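Local coordinates for protein subdomain of Desmoplakin Carboxy-Terminal domain (DPCT) (Homo sapiens, PDB 1LM5) that binds intermediate filaments, as part of the carboxy-terminal plakin-repeat region of desmoplakin, and so probably helps tie the filament network to desmosomes, at residues Ile14-Asn19 / Arg31-Asp35; Gly51-Pro55 / Ala66-Ile72. All coordinates share one frame; numbering follows the deposited sequence.

Contact 1. Residues Ile14-Asn19 / Arg31-Asp35; sequences IFDTEN and RGIVD
Asp16, at the end of strand 11-16, meets both Arg31 and Ile33 along its side chain. CB lies near both Arg31 NH2, 3.7 Å away, and the slightly more distant Ile33 methyl CD1. CG, set anti to the backbone N (chi1 180°), has the same two neighbours: Arg31 NH2 is the nearer, and Ile33 CD1 is at 3.8 Å, the Asp16 and Ile33 side chains crossing at about a right angle. OD1 carries the salt bridge: Arg31 NH2 donates to it over 2.6 Å, on the anti side and somewhat out of the carboxylate plane, while Arg31 NE adds a weak, bent bond. The Arg31 chain bends at chi2 and chi3 and brings the guanidinium in edge-on, its plane 61° from that of the carboxylate. Asn19 ND2 reaches Asp16 OD1 from the same face, 2.8 Å away. OD2 turns back to its own segment and accepts from Asn19 N at 3.2 Å, an Asx motif that ties the turn after the strand to the carboxylate. Gly32, with positive phi, ends helix 25-30 in a Schellman motif, after which the chain turns so that Ile33 and Val34 face the sheet. There Ile14 CD1 meets Val34 CG2 tip to tip at 3.8 Å, and Ile14 CG2 slides past Ile33 CD1. Ile23 of the adjoining strand touches Ile14, Asp16, Arg31 and Ile33, and Glu21 forms a second salt bridge with Arg31 NH2.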
ATOM      1  N   ILE B  14      20.223  -9.185   4.139  1.00 17.97           N
ATOM      2  CA  ILE B  14      21.527  -9.465   3.591  1.00 19.20           C
ATOM      3  C   ILE B  14      21.800 -10.941   3.435  1.00 19.95           C
ATOM      4  O   ILE B  14      21.356 -11.748   4.241  1.00 20.00           O
ATOM      5  CB  ILE B  14      22.576  -8.884   4.535  1.00 19.35           C
ATOM      6  CG1 ILE B  14      22.350  -7.378   4.662  1.00 18.86           C
ATOM      7  CG2 ILE B  14      23.972  -9.223   4.053  1.00 19.26           C
ATOM      8  CD1 ILE B  14      22.610  -6.631   3.385  1.00 20.19           C
ATOM      9  N   PHE B  15      22.511 -11.302   2.378  1.00 19.93           N
ATOM     10  CA  PHE B  15      22.881 -12.686   2.236  1.00 19.93           C
ATOM     11  C   PHE B  15      24.383 -12.683   2.456  1.00 19.76           C
ATOM     12  O   PHE B  15      25.149 -12.159   1.644  1.00 20.64           O
ATOM     13  CB  PHE B  15      22.554 -13.252   0.860  1.00 19.55           C
ATOM     14  CG  PHE B  15      22.803 -14.723   0.771  1.00 20.36           C
ATOM     15  CD1 PHE B  15      21.915 -15.625   1.359  1.00 20.00           C
ATOM     16  CD2 PHE B  15      23.976 -15.211   0.189  1.00 22.89           C
ATOM     17  CE1 PHE B  15      22.192 -16.996   1.380  1.00 21.17           C
ATOM     18  CE2 PHE B  15      24.268 -16.588   0.200  1.00 24.11           C
ATOM     19  CZ  PHE B  15      23.375 -17.478   0.798  1.00 23.13           C
ATOM     20  N   ASP B  16      24.795 -13.226   3.591  1.00 20.92           N
ATOM     21  CA  ASP B  16      26.207 -13.305   3.932  1.00 22.87           C
ATOM     22  C   ASP B  16      26.793 -14.444   3.102  1.00 24.32           C
ATOM     23  O   ASP B  16      26.613 -15.619   3.418  1.00 24.24           O
ATOM     24  CB  ASP B  16      26.343 -13.571   5.432  1.00 23.10           C
ATOM     25  CG  ASP B  16      27.783 -13.677   5.885  1.00 24.74           C
ATOM     26  OD1 ASP B  16      28.008 -13.566   7.103  1.00 27.72           O
ATOM     27  OD2 ASP B  16      28.686 -13.878   5.044  1.00 25.99           O
ATOM     28  N   THR B  17      27.473 -14.073   2.022  1.00 26.09           N
ATOM     29  CA  THR B  17      28.070 -15.026   1.098  1.00 29.54           C
ATOM     30  C   THR B  17      29.050 -15.976   1.763  1.00 29.98           C
ATOM     31  O   THR B  17      29.027 -17.180   1.506  1.00 31.16           O
ATOM     32  CB  THR B  17      28.802 -14.291  -0.047  1.00 30.34           C
ATOM     33  OG1 THR B  17      27.859 -13.507  -0.790  1.00 32.88           O
ATOM     34  CG2 THR B  17      29.459 -15.297  -0.983  1.00 35.64           C
ATOM     35  N   GLU B  18      29.912 -15.436   2.611  1.00 30.48           N
ATOM     36  CA  GLU B  18      30.903 -16.255   3.291  1.00 32.27           C
ATOM     37  C   GLU B  18      30.249 -17.348   4.122  1.00 30.46           C
ATOM     38  O   GLU B  18      30.728 -18.481   4.154  1.00 29.79           O
ATOM     39  CB  GLU B  18      31.788 -15.386   4.187  1.00 36.88           C
ATOM     40  CG  GLU B  18      32.827 -16.172   4.979  1.00 42.33           C
ATOM     41  CD  GLU B  18      33.837 -15.280   5.677  1.00 45.22           C
ATOM     42  OE1 GLU B  18      34.484 -14.458   4.989  1.00 47.41           O
ATOM     43  OE2 GLU B  18      33.992 -15.408   6.912  1.00 46.88           O
ATOM     44  N   ASN B  19      29.153 -17.003   4.789  1.00 27.15           N
ATOM     45  CA  ASN B  19      28.448 -17.954   5.635  1.00 26.32           C
ATOM     46  C   ASN B  19      27.216 -18.534   4.980  1.00 23.91           C
ATOM     47  O   ASN B  19      26.460 -19.265   5.622  1.00 25.43           O
ATOM     48  CB  ASN B  19      28.060 -17.291   6.963  1.00 26.97           C
ATOM     49  CG  ASN B  19      29.265 -16.976   7.821  1.00 29.00           C
ATOM     50  OD1 ASN B  19      30.067 -17.863   8.118  1.00 31.63           O
ATOM     51  ND2 ASN B  19      29.403 -15.717   8.225  1.00 29.14           N
ATOM     52  N   ARG B  31      28.696  -7.706  11.658  1.00 28.75           N
ATOM     53  CA  ARG B  31      29.753  -8.580  11.166  1.00 27.75           C
ATOM     54  C   ARG B  31      30.738  -7.825  10.281  1.00 26.92           C
ATOM     55  O   ARG B  31      31.686  -8.400   9.751  1.00 26.49           O
ATOM     56  CB  ARG B  31      29.128  -9.770  10.423  1.00 28.63           C
ATOM     57  CG  ARG B  31      27.850 -10.227  11.099  1.00 29.01           C
ATOM     58  CD  ARG B  31      27.742 -11.709  11.355  1.00 31.59           C
ATOM     59  NE  ARG B  31      27.383 -12.477  10.170  1.00 30.88           N
ATOM     60  CZ  ARG B  31      26.619 -13.568  10.195  1.00 31.64           C
ATOM     61  NH1 ARG B  31      26.120 -14.017  11.340  1.00 30.26           N
ATOM     62  NH2 ARG B  31      26.377 -14.232   9.075  1.00 29.20           N
ATOM     63  N   GLY B  32      30.508  -6.527  10.136  1.00 26.43           N
ATOM     64  CA  GLY B  32      31.391  -5.706   9.338  1.00 27.58           C
ATOM     65  C   GLY B  32      31.383  -5.990   7.850  1.00 27.18           C
ATOM     66  O   GLY B  32      32.353  -5.667   7.168  1.00 28.76           O
ATOM     67  N   ILE B  33      30.311  -6.587   7.337  1.00 26.72           N
ATOM     68  CA  ILE B  33      30.241  -6.866   5.903  1.00 25.53           C
ATOM     69  C   ILE B  33      29.401  -5.813   5.180  1.00 25.30           C
ATOM     70  O   ILE B  33      29.446  -5.700   3.954  1.00 26.04           O
ATOM     71  CB  ILE B  33      29.709  -8.288   5.619  1.00 26.24           C
ATOM     72  CG1 ILE B  33      28.303  -8.480   6.193  1.00 24.79           C
ATOM     73  CG2 ILE B  33      30.676  -9.304   6.219  1.00 26.11           C
ATOM     74  CD1 ILE B  33      27.702  -9.843   5.845  1.00 28.57           C
ATOM     75  N   VAL B  34      28.637  -5.050   5.958  1.00 24.03           N
ATOM     76  CA  VAL B  34      27.830  -3.941   5.450  1.00 22.85           C
ATOM     77  C   VAL B  34      28.234  -2.764   6.345  1.00 24.23           C
ATOM     78  O   VAL B  34      28.184  -2.879   7.573  1.00 24.23           O
ATOM     79  CB  VAL B  34      26.314  -4.192   5.631  1.00 21.36           C
ATOM     80  CG1 VAL B  34      25.533  -2.993   5.127  1.00 21.28           C
ATOM     81  CG2 VAL B  34      25.899  -5.467   4.910  1.00 21.81           C
ATOM     82  N   ASP B  35      28.662  -1.650   5.757  1.00 23.79           N
ATOM     83  CA  ASP B  35      29.054  -0.510   6.583  1.00 23.28           C
ATOM     84  C   ASP B  35      27.801   0.111   7.180  1.00 23.16           C
ATOM     85  O   ASP B  35      26.718   0.019   6.601  1.00 22.98           O
ATOM     86  CB  ASP B  35      29.827   0.529   5.770  1.00 22.50           C
ATOM     87  CG  ASP B  35      28.957   1.244   4.768  1.00 25.13           C
ATOM     88  OD1 ASP B  35      28.815   0.737   3.641  1.00 25.57           O
ATOM     89  OD2 ASP B  35      28.404   2.306   5.115  1.00 22.50           O
TER

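Contact 2. Residues Gly51-Pro55 / Ala66-Ile72; sequences GIIHP and AVSQGVI
Ile52 lays its CB over the Ala66 methyl, CB to CB at 3.7 Å, and sets its CG2 branch against Val71 and Ile72. With that branch anti to the backbone N, Ile52 CG2 comes to 3.5 Å from Val71 CG1, a tight contact, and to 3.8 Å from Ile72 CG2. Val71 slides past Ile52 in the opposite direction; its other methyl, CG2, lies obliquely to the His54 ring, 3.9 Å from CD2, and Pro55 CD packs on both Val71 methyls. Gln69 OE1 approaches the edge of the His54 ring at CD2, 3.2 Å away and near the ring plane, while ring ND1 accepts from the backbone N of Thr56. Segment 66-72 is shaped by a Schellman motif at Gly70: Val71 N bonds to Ala66 O at 2.8 Å and Gly70 N to Val67 O at 3.0 Å; Ile72 N also reaches Ala66 O, turning Val71 and Ile72 back toward the strand. Both segments fall in a plectin repeat, whose hairpin of strands 52-53 and 60-61 leads into helix 63-68. Leu61 touches Ala66, Gln69 and Val71, helix 74-88 packs on Ile52 and Ile72 through Leu80, and helix 36-47 covers them through Ala47 and Leu43 respectively.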
ATOM      1  N   GLY B  51       7.972   0.322   7.028  1.00 17.95           N
ATOM      2  CA  GLY B  51       8.504  -0.324   8.207  1.00 18.24           C
ATOM      3  C   GLY B  51       9.772  -1.108   7.997  1.00 16.78           C
ATOM      4  O   GLY B  51      10.072  -1.558   6.888  1.00 14.88           O
ATOM      5  N   ILE B  52      10.526  -1.256   9.080  1.00 18.09           N
ATOM      6  CA  ILE B  52      11.746  -2.034   9.048  1.00 16.64           C
ATOM      7  C   ILE B  52      11.263  -3.442   8.715  1.00 17.64           C
ATOM      8  O   ILE B  52      10.290  -3.928   9.297  1.00 19.07           O
ATOM      9  CB  ILE B  52      12.431  -2.002  10.417  1.00 16.81           C
ATOM     10  CG1 ILE B  52      12.795  -0.553  10.766  1.00 18.07           C
ATOM     11  CG2 ILE B  52      13.672  -2.874  10.396  1.00 17.55           C
ATOM     12  CD1 ILE B  52      13.720   0.110   9.725  1.00 20.18           C
ATOM     13  N   ILE B  53      11.915  -4.092   7.764  1.00 17.41           N
ATOM     14  CA  ILE B  53      11.474  -5.417   7.372  1.00 17.93           C
ATOM     15  C   ILE B  53      12.105  -6.498   8.223  1.00 17.89           C
ATOM     16  O   ILE B  53      13.327  -6.585   8.322  1.00 17.70           O
ATOM     17  CB  ILE B  53      11.789  -5.679   5.884  1.00 16.57           C
ATOM     18  CG1 ILE B  53      11.090  -4.616   5.035  1.00 19.94           C
ATOM     19  CG2 ILE B  53      11.322  -7.096   5.478  1.00 18.90           C
ATOM     20  CD1 ILE B  53      11.455  -4.656   3.560  1.00 23.93           C
ATOM     21  N   HIS B  54      11.272  -7.329   8.844  1.00 17.85           N
ATOM     22  CA  HIS B  54      11.827  -8.396   9.659  1.00 20.20           C
ATOM     23  C   HIS B  54      12.478  -9.344   8.659  1.00 18.88           C
ATOM     24  O   HIS B  54      11.830  -9.831   7.747  1.00 17.53           O
ATOM     25  CB  HIS B  54      10.752  -9.112  10.453  1.00 21.14           C
ATOM     26  CG  HIS B  54      11.316 -10.088  11.430  1.00 22.21           C
ATOM     27  ND1 HIS B  54      11.993 -11.220  11.031  1.00 24.24           N
ATOM     28  CD2 HIS B  54      11.390 -10.059  12.782  1.00 23.93           C
ATOM     29  CE1 HIS B  54      12.464 -11.846  12.098  1.00 26.32           C
ATOM     30  NE2 HIS B  54      12.113 -11.161  13.171  1.00 24.04           N
ATOM     31  N   PRO B  55      13.772  -9.616   8.829  1.00 19.45           N
ATOM     32  CA  PRO B  55      14.489 -10.495   7.901  1.00 20.39           C
ATOM     33  C   PRO B  55      13.947 -11.891   7.652  1.00 22.76           C
ATOM     34  O   PRO B  55      14.191 -12.458   6.592  1.00 23.09           O
ATOM     35  CB  PRO B  55      15.904 -10.508   8.464  1.00 19.91           C
ATOM     36  CG  PRO B  55      15.692 -10.332   9.915  1.00 21.89           C
ATOM     37  CD  PRO B  55      14.603  -9.295   9.999  1.00 18.92           C
ATOM     38  N   ALA B  66      11.181  -2.883  15.872  1.00 23.30           N
ATOM     39  CA  ALA B  66      12.404  -3.408  15.262  1.00 21.77           C
ATOM     40  C   ALA B  66      13.502  -3.430  16.322  1.00 21.15           C
ATOM     41  O   ALA B  66      14.318  -4.355  16.371  1.00 19.62           O
ATOM     42  CB  ALA B  66      12.831  -2.549  14.080  1.00 20.66           C
ATOM     43  N   VAL B  67      13.534  -2.411  17.174  1.00 21.36           N
ATOM     44  CA  VAL B  67      14.547  -2.401  18.230  1.00 20.03           C
ATOM     45  C   VAL B  67      14.209  -3.514  19.213  1.00 20.28           C
ATOM     46  O   VAL B  67      15.073  -4.285  19.621  1.00 20.61           O
ATOM     47  CB  VAL B  67      14.586  -1.056  18.986  1.00 21.81           C
ATOM     48  CG1 VAL B  67      15.385  -1.202  20.294  1.00 19.93           C
ATOM     49  CG2 VAL B  67      15.223  -0.008  18.108  1.00 20.91           C
ATOM     50  N   SER B  68      12.940  -3.597  19.576  1.00 19.52           N
ATOM     51  CA  SER B  68      12.494  -4.607  20.512  1.00 23.10           C
ATOM     52  C   SER B  68      12.833  -6.017  20.044  1.00 21.89           C
ATOM     53  O   SER B  68      13.150  -6.880  20.849  1.00 21.27           O
ATOM     54  CB  SER B  68      10.988  -4.469  20.735  1.00 22.18           C
ATOM     55  OG  SER B  68      10.735  -3.254  21.414  1.00 24.50           O
ATOM     56  N   GLN B  69      12.789  -6.234  18.734  1.00 22.38           N
ATOM     57  CA  GLN B  69      13.088  -7.546  18.186  1.00 23.37           C
ATOM     58  C   GLN B  69      14.542  -7.767  17.787  1.00 23.58           C
ATOM     59  O   GLN B  69      14.896  -8.823  17.249  1.00 25.27           O
ATOM     60  CB  GLN B  69      12.155  -7.810  17.009  1.00 23.61           C
ATOM     61  CG  GLN B  69      10.699  -7.885  17.432  1.00 25.30           C
ATOM     62  CD  GLN B  69       9.767  -8.094  16.265  1.00 27.18           C
ATOM     63  OE1 GLN B  69      10.024  -8.923  15.399  1.00 29.93           O
ATOM     64  NE2 GLN B  69       8.667  -7.348  16.240  1.00 28.86           N
ATOM     65  N   GLY B  70      15.386  -6.778  18.060  1.00 21.32           N
ATOM     66  CA  GLY B  70      16.792  -6.890  17.728  1.00 22.00           C
ATOM     67  C   GLY B  70      17.061  -6.756  16.242  1.00 21.08           C
ATOM     68  O   GLY B  70      18.175  -7.020  15.786  1.00 21.23           O
ATOM     69  N   VAL B  71      16.047  -6.340  15.490  1.00 19.27           N
ATOM     70  CA  VAL B  71      16.199  -6.188  14.052  1.00 18.00           C
ATOM     71  C   VAL B  71      17.116  -5.002  13.766  1.00 18.40           C
ATOM     72  O   VAL B  71      17.823  -4.984  12.764  1.00 17.71           O
ATOM     73  CB  VAL B  71      14.846  -6.002  13.363  1.00 18.66           C
ATOM     74  CG1 VAL B  71      15.061  -5.721  11.875  1.00 18.15           C
ATOM     75  CG2 VAL B  71      14.013  -7.268  13.541  1.00 19.00           C
ATOM     76  N   ILE B  72      17.086  -4.012  14.655  1.00 18.07           N
ATOM     77  CA  ILE B  72      17.955  -2.839  14.545  1.00 18.90           C
ATOM     78  C   ILE B  72      18.293  -2.470  15.984  1.00 18.58           C
ATOM     79  O   ILE B  72      17.519  -2.775  16.903  1.00 20.22           O
ATOM     80  CB  ILE B  72      17.260  -1.612  13.883  1.00 18.39           C
ATOM     81  CG1 ILE B  72      16.165  -1.060  14.794  1.00 19.58           C
ATOM     82  CG2 ILE B  72      16.662  -2.004  12.522  1.00 21.26           C
ATOM     83  CD1 ILE B  72      15.402   0.118  14.189  1.00 18.45           C
TER

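In the fold
The two contacts follow one another in the chain, contact 1 closing before contact 2 opens, and helix 36-47 takes up most of the sequence between them. Their centres lie about 17 Å apart and their nearest atoms about 6 Å, so they do not touch. Each brings a strand together with the turn that ends a helix, and in each a positive-phi glycine makes a Schellman motif. The region between the segments of contact 1 also reaches contact 2: Lys22 bonds to Pro55 O, and Thr26 to Val71 O. Contact 1 belongs to the four-stranded mixed sheet that pairs the two ends of the chain, contact 2 to the first plectin repeat.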